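Local coordinates for protein glucosidase 2 subunit beta (Schizosaccharomyces pombe, PDB 4XQM) that helps glucosidase II trim glucose from immature glycoproteins in the endoplasmic reticulum, its lectin (MRH) domain recognising mannose-rich N-glycans, at residues S38-Q50 against P56-V68. Numbering follows the deposited sequence.
With MAN (alpha-D-mannopyranose), chain B.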
# COMPACT_ATOMS: atom_id res chain seq x y z
N SER A 38 9.37 6.33 -2.36
CA SER A 38 9.23 7.77 -2.55
C SER A 38 7.79 8.23 -2.34
O SER A 38 6.86 7.42 -2.33
CB SER A 38 9.69 8.16 -3.95
OG SER A 38 8.86 7.54 -4.93
N GLN A 39 7.62 9.54 -2.19
CA GLN A 39 6.28 10.11 -2.07
C GLN A 39 6.18 11.39 -2.87
O GLN A 39 7.08 12.23 -2.83
CB GLN A 39 5.90 10.36 -0.61
CG GLN A 39 4.50 10.94 -0.44
CD GLN A 39 4.13 11.14 1.01
OE1 GLN A 39 4.88 10.75 1.90
NE2 GLN A 39 2.96 11.73 1.25
N GLU A 40 5.09 11.52 -3.61
CA GLU A 40 4.77 12.75 -4.32
C GLU A 40 3.33 13.10 -3.98
O GLU A 40 2.41 12.34 -4.31
CB GLU A 40 4.93 12.57 -5.84
CG GLU A 40 4.62 13.84 -6.63
CD GLU A 40 4.00 13.55 -8.00
OE1 GLU A 40 4.40 12.56 -8.65
OE2 GLU A 40 3.10 14.33 -8.41
N GLY A 41 3.13 14.22 -3.30
CA GLY A 41 1.80 14.57 -2.83
C GLY A 41 1.23 13.50 -1.90
O GLY A 41 1.89 13.09 -0.93
N ASN A 42 0.01 13.05 -2.20
CA ASN A 42 -0.65 12.01 -1.40
C ASN A 42 -0.27 10.61 -1.85
O ASN A 42 -0.84 9.63 -1.37
CB ASN A 42 -2.17 12.14 -1.54
CG ASN A 42 -2.68 13.46 -1.04
OD1 ASN A 42 -2.10 14.04 -0.12
ND2 ASN A 42 -3.77 13.94 -1.64
N VAL A 43 0.67 10.52 -2.78
CA VAL A 43 0.95 9.24 -3.41
C VAL A 43 2.26 8.62 -2.92
O VAL A 43 3.34 9.18 -3.13
CB VAL A 43 0.96 9.39 -4.94
CG1 VAL A 43 1.31 8.08 -5.60
CG2 VAL A 43 -0.40 9.91 -5.41
N LEU A 44 2.15 7.47 -2.27
CA LEU A 44 3.32 6.76 -1.73
C LEU A 44 3.67 5.58 -2.64
O LEU A 44 2.83 4.69 -2.86
CB LEU A 44 3.04 6.24 -0.32
CG LEU A 44 3.05 7.23 0.85
CD1 LEU A 44 1.86 8.20 0.82
CD2 LEU A 44 3.11 6.47 2.18
N LYS A 45 4.89 5.57 -3.17
CA LYS A 45 5.32 4.48 -4.03
C LYS A 45 6.10 3.45 -3.24
O LYS A 45 7.10 3.78 -2.58
CB LYS A 45 6.16 4.99 -5.20
CG LYS A 45 5.38 5.88 -6.16
CD LYS A 45 6.24 6.30 -7.35
CE LYS A 45 5.43 7.12 -8.35
NZ LYS A 45 6.08 7.11 -9.69
N TYR A 46 5.65 2.20 -3.32
CA TYR A 46 6.35 1.07 -2.71
C TYR A 46 6.90 0.21 -3.85
O TYR A 46 6.18 -0.10 -4.80
CB TYR A 46 5.39 0.25 -1.84
CG TYR A 46 4.96 0.92 -0.55
CD1 TYR A 46 3.98 1.92 -0.55
CD2 TYR A 46 5.51 0.54 0.67
CE1 TYR A 46 3.58 2.53 0.64
CE2 TYR A 46 5.11 1.14 1.85
CZ TYR A 46 4.15 2.13 1.83
OH TYR A 46 3.78 2.72 3.02
N GLU A 47 8.17 -0.18 -3.75
CA GLU A 47 8.86 -0.83 -4.88
C GLU A 47 9.63 -2.09 -4.47
O GLU A 47 9.81 -2.36 -3.28
CB GLU A 47 9.80 0.18 -5.56
CG GLU A 47 9.07 1.41 -6.07
CD GLU A 47 9.99 2.43 -6.71
OE1 GLU A 47 11.23 2.21 -6.72
OE2 GLU A 47 9.48 3.45 -7.21
N ASN A 48 10.07 -2.85 -5.47
CA ASN A 48 10.96 -4.00 -5.26
C ASN A 48 10.38 -5.10 -4.39
O ASN A 48 11.07 -5.67 -3.54
CB ASN A 48 12.32 -3.55 -4.70
CG ASN A 48 12.82 -2.28 -5.35
OD1 ASN A 48 13.15 -1.31 -4.66
ND2 ASN A 48 12.87 -2.26 -6.67
N GLY A 49 9.11 -5.42 -4.61
CA GLY A 49 8.48 -6.52 -3.91
C GLY A 49 8.90 -7.87 -4.49
O GLY A 49 9.80 -7.94 -5.33
N GLN A 50 8.22 -8.92 -4.04
CA GLN A 50 8.55 -10.29 -4.42
C GLN A 50 8.34 -10.54 -5.92
O GLN A 50 7.48 -9.92 -6.56
CB GLN A 50 7.69 -11.27 -3.61
CG GLN A 50 7.95 -12.75 -3.94
CD GLN A 50 7.10 -13.72 -3.13
OE1 GLN A 50 6.31 -14.49 -3.69
NE2 GLN A 50 7.27 -13.70 -1.82
N PRO A 56 6.19 -8.68 -13.44
CA PRO A 56 7.26 -7.87 -12.86
C PRO A 56 7.39 -8.15 -11.38
O PRO A 56 6.41 -8.60 -10.77
CB PRO A 56 6.73 -6.44 -13.05
CG PRO A 56 5.22 -6.59 -12.95
CD PRO A 56 4.96 -7.91 -13.66
N HIS A 57 8.56 -7.92 -10.79
CA HIS A 57 8.63 -7.87 -9.34
C HIS A 57 7.56 -6.89 -8.85
O HIS A 57 7.33 -5.85 -9.47
CB HIS A 57 10.03 -7.47 -8.85
CG HIS A 57 11.01 -8.60 -8.85
ND1 HIS A 57 11.32 -9.32 -9.98
CD2 HIS A 57 11.74 -9.14 -7.85
CE1 HIS A 57 12.21 -10.25 -9.69
NE2 HIS A 57 12.47 -10.17 -8.38
N ARG A 58 6.90 -7.23 -7.74
CA ARG A 58 5.71 -6.50 -7.33
C ARG A 58 6.01 -5.06 -6.91
O ARG A 58 7.13 -4.73 -6.49
CB ARG A 58 4.95 -7.26 -6.23
CG ARG A 58 4.31 -8.57 -6.72
CD ARG A 58 3.73 -9.36 -5.55
NE ARG A 58 3.06 -10.61 -5.97
CZ ARG A 58 3.73 -11.71 -6.28
NH1 ARG A 58 5.05 -11.68 -6.24
NH2 ARG A 58 3.10 -12.82 -6.63
N SER A 59 5.02 -4.19 -7.08
CA SER A 59 5.12 -2.82 -6.60
C SER A 59 3.71 -2.35 -6.31
O SER A 59 2.73 -2.95 -6.79
CB SER A 59 5.81 -1.92 -7.64
OG SER A 59 5.06 -1.88 -8.85
N ALA A 60 3.59 -1.30 -5.50
CA ALA A 60 2.28 -0.81 -5.11
C ALA A 60 2.32 0.70 -5.06
O ALA A 60 3.24 1.29 -4.48
CB ALA A 60 1.87 -1.38 -3.77
N ILE A 61 1.31 1.34 -5.64
CA ILE A 61 1.18 2.78 -5.57
C ILE A 61 0.01 3.07 -4.65
O ILE A 61 -1.14 2.71 -4.94
CB ILE A 61 0.91 3.38 -6.96
CG1 ILE A 61 2.08 3.03 -7.88
CG2 ILE A 61 0.74 4.89 -6.86
CD1 ILE A 61 1.94 3.59 -9.28
N VAL A 62 0.30 3.69 -3.51
CA VAL A 62 -0.70 3.86 -2.46
C VAL A 62 -1.09 5.32 -2.34
O VAL A 62 -0.27 6.16 -1.94
CB VAL A 62 -0.18 3.35 -1.09
CG1 VAL A 62 -1.26 3.47 -0.01
CG2 VAL A 62 0.33 1.90 -1.19
N THR A 63 -2.34 5.62 -2.68
CA THR A 63 -2.85 6.99 -2.57
C THR A 63 -3.60 7.15 -1.25
O THR A 63 -4.58 6.45 -0.99
CB THR A 63 -3.77 7.35 -3.75
OG1 THR A 63 -3.05 7.23 -4.99
CG2 THR A 63 -4.28 8.79 -3.62
N VAL A 64 -3.11 8.05 -0.39
CA VAL A 64 -3.67 8.22 0.95
C VAL A 64 -4.35 9.58 1.06
O VAL A 64 -3.70 10.64 0.96
CB VAL A 64 -2.57 8.14 2.03
CG1 VAL A 64 -3.19 8.18 3.42
CG2 VAL A 64 -1.74 6.88 1.86
N GLU A 65 -5.65 9.56 1.30
CA GLU A 65 -6.41 10.81 1.39
C GLU A 65 -7.01 10.99 2.78
O GLU A 65 -7.17 10.03 3.53
CB GLU A 65 -7.47 10.86 0.29
CG GLU A 65 -6.80 10.86 -1.09
CD GLU A 65 -7.76 10.71 -2.24
OE1 GLU A 65 -8.89 10.20 -2.04
OE2 GLU A 65 -7.37 11.09 -3.37
N CYS A 66 -7.28 12.24 3.13
CA CYS A 66 -7.76 12.58 4.47
C CYS A 66 -9.09 11.90 4.80
O CYS A 66 -10.03 11.94 4.01
CB CYS A 66 -7.93 14.10 4.60
SG CYS A 66 -8.69 14.65 6.16
N GLY A 67 -9.14 11.28 5.98
CA GLY A 67 -10.37 10.74 6.52
C GLY A 67 -10.22 10.54 8.01
O GLY A 67 -9.12 10.66 8.56
N VAL A 68 -11.32 10.20 8.68
CA VAL A 68 -11.31 10.13 10.14
C VAL A 68 -10.68 8.85 10.70
O VAL A 68 -10.21 8.84 11.83
CB VAL A 68 -12.73 10.33 10.72
CG1 VAL A 68 -13.22 11.73 10.40
CG2 VAL A 68 -13.69 9.30 10.14
C1 MAN B . -0.73 -13.90 -6.50
C2 MAN B . -1.00 -12.58 -6.08
C3 MAN B . -1.63 -11.88 -7.29
C4 MAN B . -0.73 -12.07 -8.55
C5 MAN B . -0.52 -13.57 -8.80
C6 MAN B . 0.49 -13.85 -9.90
O1 MAN B . -2.05 -14.22 -6.84
O2 MAN B . 0.19 -11.97 -5.75
O3 MAN B . -1.88 -10.53 -7.01
O4 MAN B . -1.36 -11.52 -9.68
O5 MAN B . 0.04 -14.11 -7.61
O6 MAN B . 0.36 -15.24 -10.24
O HOH W 1 -5.13 12.54 -3.89
O HOH W 2 5.13 -15.11 -5.93
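With CG of Arg58 anti to the carbonyl carbon (chi1 -68°) and CG of Gln50 turned away from the backbone N (chi1 179°), two extended side chains lie alongside each other, pointing the same way. Gln50 CB comes 3.7 Å from Arg58 NH1, and the amide plane stands 84° from the guanidinium plane. Gln50 O takes Arg58 N at 3.0 Å, from above the carbonyl plane. Arg58 NH1 is hydrogen-bonded to Ser51 O, and its bond to Gln50 O is weak. A water links Gln50 OE1 to Arg58 NH2.

Mannose O2 lies at the guanidinium edge, near its plane, and accepts bonds from Arg58 NE and Arg58 NH2, each 3.2 Å long. Glu77, Gln28, Tyr83 and Tyr16 also bind the sugar, and Tyr83 OH is bonded to Arg58 NE as well. This is the mannose pocket of the MRH lectin domain. Arg58 lies in the connection just before strand 59-66, the second strand of an antiparallel hairpin with strand 43-48.

Along the hairpin, Leu44 pairs with Val62 and Tyr46 with Ala60 as hydrogen-bonded pairs. Tyr46 N meets Ala60 O at 2.8 Å, nearly in line with the carbonyl. These four residues share one face of the sheet. There Val62 CG2 approaches Tyr46 CD1 obliquely, at 3.7 Å, while Tyr46 OH bonds to Val21 O. On the other face, Val43 CG1 and Ile61 CG2 are tightly packed at 3.5 Å. At the far end Asn42 O accepts Val64 N at 2.9 Å, and a water joins Asn42 ND2 to Glu65 OE2.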